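Local coordinates for hypothetical protein PH1789 (Pyrococcus horikoshii, PDB 1WR2), which is of unknown function but belongs to the ATP-grasp family and is built around two antiparallel beta sheets, at residues P37-A48 with L108-L116; Q131-G139 with D150-I158. All coordinates share one frame; numbering follows the deposited sequence.

Interaction 1. Residues P37-A48 with L108-L116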
# COMPACT_ATOMS: atom_id res chain seq x y z
N PRO A 37 0.69 -8.98 3.05
CA PRO A 37 0.03 -10.27 3.19
C PRO A 37 -0.38 -10.90 1.86
O PRO A 37 -0.46 -10.21 0.83
CB PRO A 37 -1.17 -9.95 4.08
CG PRO A 37 -1.53 -8.56 3.61
CD PRO A 37 -0.18 -7.88 3.51
N GLU A 38 -0.63 -12.20 1.87
CA GLU A 38 -1.03 -12.92 0.67
C GLU A 38 -2.34 -12.38 0.10
O GLU A 38 -3.32 -12.24 0.83
CB GLU A 38 -1.18 -14.41 0.96
CG GLU A 38 -1.38 -15.28 -0.27
CD GLU A 38 -0.18 -15.27 -1.20
OE1 GLU A 38 0.96 -15.30 -0.70
OE2 GLU A 38 -0.38 -15.23 -2.43
N GLU A 39 -2.34 -12.07 -1.19
CA GLU A 39 -3.51 -11.57 -1.90
C GLU A 39 -3.50 -12.16 -3.30
O GLU A 39 -2.43 -12.35 -3.89
CB GLU A 39 -3.49 -10.05 -2.01
CG GLU A 39 -3.59 -9.34 -0.68
CD GLU A 39 -3.32 -7.85 -0.79
OE1 GLU A 39 -3.52 -7.16 0.23
OE2 GLU A 39 -2.92 -7.38 -1.88
N LYS A 40 -4.67 -12.46 -3.84
CA LYS A 40 -4.74 -13.04 -5.17
C LYS A 40 -5.50 -12.15 -6.14
O LYS A 40 -6.48 -11.50 -5.78
CB LYS A 40 -5.40 -14.42 -5.13
CG LYS A 40 -4.51 -15.55 -4.63
CD LYS A 40 -4.38 -15.55 -3.12
CE LYS A 40 -3.91 -16.92 -2.63
NZ LYS A 40 -2.65 -17.35 -3.30
N LEU A 41 -5.05 -12.13 -7.39
CA LEU A 41 -5.69 -11.33 -8.43
C LEU A 41 -6.63 -12.19 -9.26
O LEU A 41 -6.19 -12.99 -10.09
CB LEU A 41 -4.64 -10.69 -9.34
CG LEU A 41 -5.20 -9.83 -10.48
CD1 LEU A 41 -6.01 -8.71 -9.91
CD2 LEU A 41 -4.07 -9.28 -11.33
N ALA A 42 -7.92 -12.04 -9.03
CA ALA A 42 -8.92 -12.81 -9.77
C ALA A 42 -9.26 -12.13 -11.09
O ALA A 42 -9.46 -10.92 -11.14
CB ALA A 42 -10.18 -12.96 -8.91
N LYS A 43 -9.31 -12.90 -12.17
CA LYS A 43 -9.64 -12.35 -13.48
C LYS A 43 -11.12 -12.60 -13.77
O LYS A 43 -11.70 -11.98 -14.66
CB LYS A 43 -8.79 -12.99 -14.58
CG LYS A 43 -7.29 -12.72 -14.44
CD LYS A 43 -6.99 -11.23 -14.48
CE LYS A 43 -5.49 -10.93 -14.30
NZ LYS A 43 -4.66 -11.44 -15.43
N THR A 44 -11.73 -13.52 -13.02
CA THR A 44 -13.15 -13.85 -13.19
C THR A 44 -13.78 -14.06 -11.83
O THR A 44 -13.07 -14.21 -10.82
CB THR A 44 -13.36 -15.16 -14.00
OG1 THR A 44 -12.85 -16.27 -13.25
CG2 THR A 44 -12.66 -15.09 -15.35
N LEU A 45 -15.11 -14.09 -11.79
CA LEU A 45 -15.82 -14.30 -10.53
C LEU A 45 -15.54 -15.71 -10.02
O LEU A 45 -15.39 -15.92 -8.81
CB LEU A 45 -17.33 -14.08 -10.73
CG LEU A 45 -18.26 -14.45 -9.57
CD1 LEU A 45 -17.85 -13.73 -8.30
CD2 LEU A 45 -19.68 -14.07 -9.97
N ASP A 46 -15.45 -16.68 -10.93
CA ASP A 46 -15.15 -18.05 -10.52
C ASP A 46 -13.80 -18.07 -9.82
O ASP A 46 -13.64 -18.69 -8.76
CB ASP A 46 -15.13 -19.00 -11.72
CG ASP A 46 -16.51 -19.37 -12.20
OD1 ASP A 46 -17.37 -19.69 -11.36
OD2 ASP A 46 -16.74 -19.33 -13.43
N GLU A 47 -12.82 -17.40 -10.41
CA GLU A 47 -11.49 -17.34 -9.82
C GLU A 47 -11.53 -16.73 -8.43
O GLU A 47 -10.89 -17.23 -7.50
CB GLU A 47 -10.55 -16.53 -10.71
CG GLU A 47 -9.92 -17.31 -11.85
CD GLU A 47 -8.98 -16.46 -12.69
OE1 GLU A 47 -8.31 -15.58 -12.11
OE2 GLU A 47 -8.91 -16.69 -13.91
N ALA A 48 -12.28 -15.64 -8.28
CA ALA A 48 -12.39 -14.96 -7.00
C ALA A 48 -12.98 -15.90 -5.95
O ALA A 48 -12.54 -15.93 -4.81
CB ALA A 48 -13.25 -13.72 -7.14
N LEU A 108 -8.17 -4.68 -14.98
CA LEU A 108 -7.11 -5.68 -14.93
C LEU A 108 -7.50 -6.90 -14.11
O LEU A 108 -6.84 -7.94 -14.19
CB LEU A 108 -5.83 -5.07 -14.35
CG LEU A 108 -5.18 -3.95 -15.16
CD1 LEU A 108 -3.94 -3.45 -14.44
CD2 LEU A 108 -4.83 -4.46 -16.54
N GLY A 109 -8.55 -6.76 -13.31
CA GLY A 109 -8.99 -7.87 -12.48
C GLY A 109 -9.43 -7.38 -11.12
O GLY A 109 -9.54 -6.18 -10.91
N VAL A 110 -9.68 -8.30 -10.19
CA VAL A 110 -10.11 -7.94 -8.85
C VAL A 110 -9.21 -8.57 -7.81
O VAL A 110 -8.99 -9.78 -7.81
CB VAL A 110 -11.55 -8.38 -8.58
CG1 VAL A 110 -11.93 -8.03 -7.15
CG2 VAL A 110 -12.49 -7.72 -9.56
N LEU A 111 -8.70 -7.75 -6.91
CA LEU A 111 -7.82 -8.24 -5.86
C LEU A 111 -8.67 -8.83 -4.74
O LEU A 111 -9.58 -8.17 -4.22
CB LEU A 111 -6.94 -7.10 -5.35
CG LEU A 111 -5.62 -7.47 -4.68
CD1 LEU A 111 -4.86 -8.45 -5.56
CD2 LEU A 111 -4.78 -6.21 -4.44
N VAL A 112 -8.39 -10.08 -4.39
CA VAL A 112 -9.09 -10.76 -3.31
C VAL A 112 -8.07 -10.81 -2.18
O VAL A 112 -7.04 -11.46 -2.30
CB VAL A 112 -9.48 -12.21 -3.67
CG1 VAL A 112 -10.27 -12.83 -2.54
CG2 VAL A 112 -10.26 -12.24 -4.96
N ALA A 113 -8.36 -10.12 -1.08
CA ALA A 113 -7.44 -10.07 0.04
C ALA A 113 -8.12 -10.43 1.35
O ALA A 113 -9.34 -10.55 1.42
CB ALA A 113 -6.83 -8.68 0.14
N PRO A 114 -7.33 -10.59 2.41
CA PRO A 114 -7.90 -10.94 3.71
C PRO A 114 -8.31 -9.71 4.51
O PRO A 114 -7.88 -8.59 4.23
CB PRO A 114 -6.77 -11.72 4.37
CG PRO A 114 -5.55 -10.95 3.90
CD PRO A 114 -5.86 -10.73 2.43
N MET A 115 -9.18 -9.94 5.50
CA MET A 115 -9.61 -8.88 6.40
C MET A 115 -8.55 -8.88 7.49
O MET A 115 -8.57 -9.71 8.40
CB MET A 115 -10.98 -9.20 6.99
CG MET A 115 -12.15 -8.81 6.10
SD MET A 115 -12.29 -7.01 5.91
CE MET A 115 -13.00 -6.57 7.50
N LEU A 116 -7.60 -7.96 7.37
CA LEU A 116 -6.51 -7.87 8.32
C LEU A 116 -6.93 -7.34 9.68
O LEU A 116 -7.82 -6.49 9.78
CB LEU A 116 -5.39 -7.00 7.74
CG LEU A 116 -4.76 -7.53 6.45
CD1 LEU A 116 -3.81 -6.48 5.89
CD2 LEU A 116 -4.02 -8.83 6.73

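Interaction 2. Residues Q131-G139 with D150-I158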
# COMPACT_ATOMS: atom_id res chain seq x y z
N GLN A 131 15.60 19.60 -6.38
CA GLN A 131 16.96 19.89 -5.92
C GLN A 131 17.59 18.86 -4.97
O GLN A 131 18.80 18.63 -5.02
CB GLN A 131 16.98 21.25 -5.22
CG GLN A 131 16.84 22.46 -6.13
CD GLN A 131 15.44 22.61 -6.70
OE1 GLN A 131 15.26 22.60 -7.92
NE2 GLN A 131 14.45 22.76 -5.83
N PHE A 132 16.78 18.23 -4.12
CA PHE A 132 17.30 17.29 -3.13
C PHE A 132 17.07 15.80 -3.35
O PHE A 132 17.53 14.98 -2.55
CB PHE A 132 16.77 17.67 -1.75
CG PHE A 132 17.32 18.98 -1.23
CD1 PHE A 132 18.53 19.02 -0.54
CD2 PHE A 132 16.63 20.16 -1.45
CE1 PHE A 132 19.06 20.23 -0.09
CE2 PHE A 132 17.15 21.38 -1.00
CZ PHE A 132 18.36 21.41 -0.32
N GLY A 133 16.37 15.43 -4.42
CA GLY A 133 16.13 14.02 -4.66
C GLY A 133 14.96 13.46 -3.86
O GLY A 133 14.07 14.20 -3.43
N HIS A 134 14.96 12.14 -3.65
CA HIS A 134 13.89 11.48 -2.91
C HIS A 134 13.93 11.67 -1.41
O HIS A 134 15.00 11.71 -0.79
CB HIS A 134 13.87 9.97 -3.20
CG HIS A 134 13.46 9.63 -4.60
ND1 HIS A 134 14.37 9.53 -5.64
CD2 HIS A 134 12.25 9.38 -5.14
CE1 HIS A 134 13.73 9.23 -6.75
NE2 HIS A 134 12.44 9.13 -6.48
N ALA A 135 12.74 11.78 -0.83
CA ALA A 135 12.61 11.94 0.61
C ALA A 135 11.55 10.96 1.08
O ALA A 135 10.58 10.68 0.38
CB ALA A 135 12.21 13.37 0.94
N ILE A 136 11.77 10.43 2.28
CA ILE A 136 10.84 9.49 2.87
C ILE A 136 10.17 10.20 4.06
O ILE A 136 10.83 10.91 4.82
CB ILE A 136 11.59 8.22 3.33
CG1 ILE A 136 10.59 7.19 3.87
CG2 ILE A 136 12.65 8.58 4.38
CD1 ILE A 136 11.17 5.78 3.95
N MET A 137 8.86 10.02 4.18
CA MET A 137 8.06 10.65 5.24
C MET A 137 7.38 9.61 6.11
O MET A 137 7.05 8.51 5.66
CB MET A 137 6.96 11.54 4.63
CG MET A 137 7.39 12.87 4.04
SD MET A 137 8.53 12.78 2.64
CE MET A 137 7.42 12.39 1.26
N PHE A 138 7.14 9.99 7.36
CA PHE A 138 6.46 9.13 8.31
C PHE A 138 5.53 9.96 9.18
O PHE A 138 5.85 11.09 9.53
CB PHE A 138 7.46 8.42 9.23
CG PHE A 138 6.81 7.67 10.35
CD1 PHE A 138 6.12 6.48 10.10
CD2 PHE A 138 6.82 8.18 11.65
CE1 PHE A 138 5.47 5.82 11.12
CE2 PHE A 138 6.17 7.52 12.68
CZ PHE A 138 5.49 6.34 12.42
N GLY A 139 4.38 9.38 9.51
CA GLY A 139 3.41 10.06 10.36
C GLY A 139 2.25 9.12 10.59
O GLY A 139 2.14 8.10 9.90
N ASP A 150 1.04 16.23 10.86
CA ASP A 150 2.15 15.78 11.69
C ASP A 150 2.98 14.70 10.99
O ASP A 150 2.78 13.51 11.18
CB ASP A 150 1.59 15.25 13.01
CG ASP A 150 2.67 14.76 13.96
OD1 ASP A 150 3.71 15.45 14.11
OD2 ASP A 150 2.46 13.68 14.56
N VAL A 151 3.92 15.14 10.16
CA VAL A 151 4.78 14.21 9.43
C VAL A 151 6.22 14.67 9.53
O VAL A 151 6.50 15.87 9.53
CB VAL A 151 4.38 14.13 7.93
CG1 VAL A 151 2.88 13.85 7.80
CG2 VAL A 151 4.73 15.43 7.23
N THR A 152 7.14 13.72 9.62
CA THR A 152 8.56 14.03 9.68
C THR A 152 9.15 13.45 8.39
O THR A 152 8.52 12.58 7.77
CB THR A 152 9.23 13.39 10.92
OG1 THR A 152 9.04 11.97 10.90
CG2 THR A 152 8.62 13.96 12.19
N PHE A 153 10.32 13.92 7.99
CA PHE A 153 10.94 13.41 6.77
C PHE A 153 12.45 13.31 6.87
O PHE A 153 13.06 13.82 7.82
CB PHE A 153 10.55 14.29 5.56
CG PHE A 153 11.39 15.52 5.40
CD1 PHE A 153 12.58 15.49 4.67
CD2 PHE A 153 11.01 16.72 5.99
CE1 PHE A 153 13.38 16.63 4.52
CE2 PHE A 153 11.80 17.88 5.85
CZ PHE A 153 12.99 17.83 5.11
N ARG A 154 13.05 12.65 5.89
CA ARG A 154 14.50 12.47 5.84
C ARG A 154 14.84 12.21 4.38
O ARG A 154 14.00 11.71 3.63
CB ARG A 154 14.88 11.25 6.69
CG ARG A 154 15.98 11.49 7.73
CD ARG A 154 15.71 12.74 8.54
NE ARG A 154 16.02 12.56 9.95
CZ ARG A 154 15.23 12.97 10.93
NH1 ARG A 154 14.09 13.59 10.64
NH2 ARG A 154 15.58 12.78 12.19
N LEU A 155 16.05 12.55 3.96
CA LEU A 155 16.44 12.29 2.57
C LEU A 155 16.86 10.83 2.43
O LEU A 155 17.48 10.26 3.33
CB LEU A 155 17.58 13.22 2.14
CG LEU A 155 17.19 14.70 2.07
CD1 LEU A 155 18.37 15.52 1.54
CD2 LEU A 155 15.97 14.85 1.17
N VAL A 156 16.49 10.23 1.31
CA VAL A 156 16.83 8.84 1.04
C VAL A 156 18.22 8.83 0.40
O VAL A 156 18.51 9.67 -0.45
CB VAL A 156 15.80 8.21 0.08
CG1 VAL A 156 16.21 6.80 -0.30
CG2 VAL A 156 14.42 8.21 0.74
N PRO A 157 19.09 7.88 0.78
CA PRO A 157 18.92 6.81 1.76
C PRO A 157 19.07 7.27 3.20
O PRO A 157 19.84 8.18 3.50
CB PRO A 157 20.01 5.82 1.37
CG PRO A 157 21.13 6.75 1.01
CD PRO A 157 20.43 7.80 0.15
N ILE A 158 18.32 6.63 4.09
CA ILE A 158 18.38 6.98 5.51
C ILE A 158 19.11 5.88 6.27
O ILE A 158 19.20 4.74 5.80
CB ILE A 158 16.97 7.13 6.12
CG1 ILE A 158 16.23 5.79 6.04
CG2 ILE A 158 16.19 8.22 5.38
CD1 ILE A 158 14.84 5.80 6.66

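Interaction 1. Residues P37-A48 with L108-L116
Lys40 and Ala42 pair antiparallel with Val112 and Val110, and four backbone hydrogen bonds join the two strands, whose axes approach to 4.5 Å with their directions 144° apart. The straightest runs from Val112 N to Lys40 O at 2.8 Å, almost in line with the carbonyl. Between these hydrogen-bonded pairs, Leu41 faces Leu111 in a non-hydrogen-bonded pair.

On the face of Ala42, Val110 and Val112, it is Val112 CG2 that touches: it lies 4.0 Å from Ala42 CB and equally far from Ala48 CB, in the first turn of helix 45-55. That helix and Trp91 of helix 84-101 close this side. On the face of Leu41 and Leu111, Tyr23 of helix 22-30 packs against both leucines. Here the extended chain of Glu39, its CG anti to the carbonyl carbon (chi1 -65°), crosses Leu111 obliquely: CG comes 3.4 Å from Ala113 CB and OE2 3.4 Å from Leu111 CD2. Beyond the strand, Pro37 CG meets Leu116 CD1 at 3.8 Å.

At the other end Gly109 CA comes within 3.4 Å of Ala42 O, at a backbone angle (phi 141°) suited to glycine. Thr44 OG1 caps helix 45-55 by accepting from Glu47 N. Strand 40-42 is thus an edge strand of the four-stranded sheet in this ATP-grasp family chain: a four-bond ladder between apolar faces, with the Glu39 carboxylate set against Leu111 and paired through OE1 with Lys26.

Interaction 2. Residues Q131-G139 with D150-I158
Ile136 and Arg154 form one antiparallel hydrogen-bonded pair, Phe138 and Thr152 another, and Val156 N adds a fifth backbone bond to His134 O, 3.0 Å away. CA-H...O contacts fill the intervals, among them Met137 CA to Thr152 O at 3.2 Å.

Ile136 is the apolar hub on its face: its CB meets Val156 CG2 at 3.8 Å, and its CG2 meets Ile158 CG2 at 3.7 Å, the two isoleucines crossing at about a right angle. The other face carries two antiparallel non-hydrogen-bonded pairs: Met137 CG rests 3.8 Å from Phe153 CB, and Ala135 CB lies 4.0 Å from Leu155 CD2. With CG between the backbone N and the carbonyl carbon (chi1 83°), the Phe153 ring comes 4.3 Å from Ala135 CB at CD1. Arg154 curls back to give NH1 to Phe153 O at 3.0 Å, nearly in its guanidinium plane, and the same nitrogen pairs with Glu169.

Further out, Thr152 OG1 is hydrogen-bonded to Met166 O and His134 NE2 to Ile208 O. Strand 152-155 is outermost in the six-stranded sheet, with strand 120-129 on the far side of 133-140; helix 187-203 packs on Ile136 and Phe138, and helix 160-168 on Phe138 and Arg154.

Overall arrangement
The two contacts belong to different sheets of one ATP-grasp chain and lie on opposite sides of its centre. Their own centres are 33 Å apart, and their nearest atoms about 16 Å, so neither touches the other. Each joins an outermost strand to its inner neighbour: interaction 1 does so in the four-stranded sheet, interaction 2 in the six-stranded one. They differ in reach along the chain. Interaction 1 brings together segments separated by 59 residues, including strand 59-64, which pairs with the far side of 109-114, whereas interaction 2 spans only a ten-residue connection. Strand 120-129 follows soon after interaction 1 and pairs with 133-140, leading the chain from one sheet into the other.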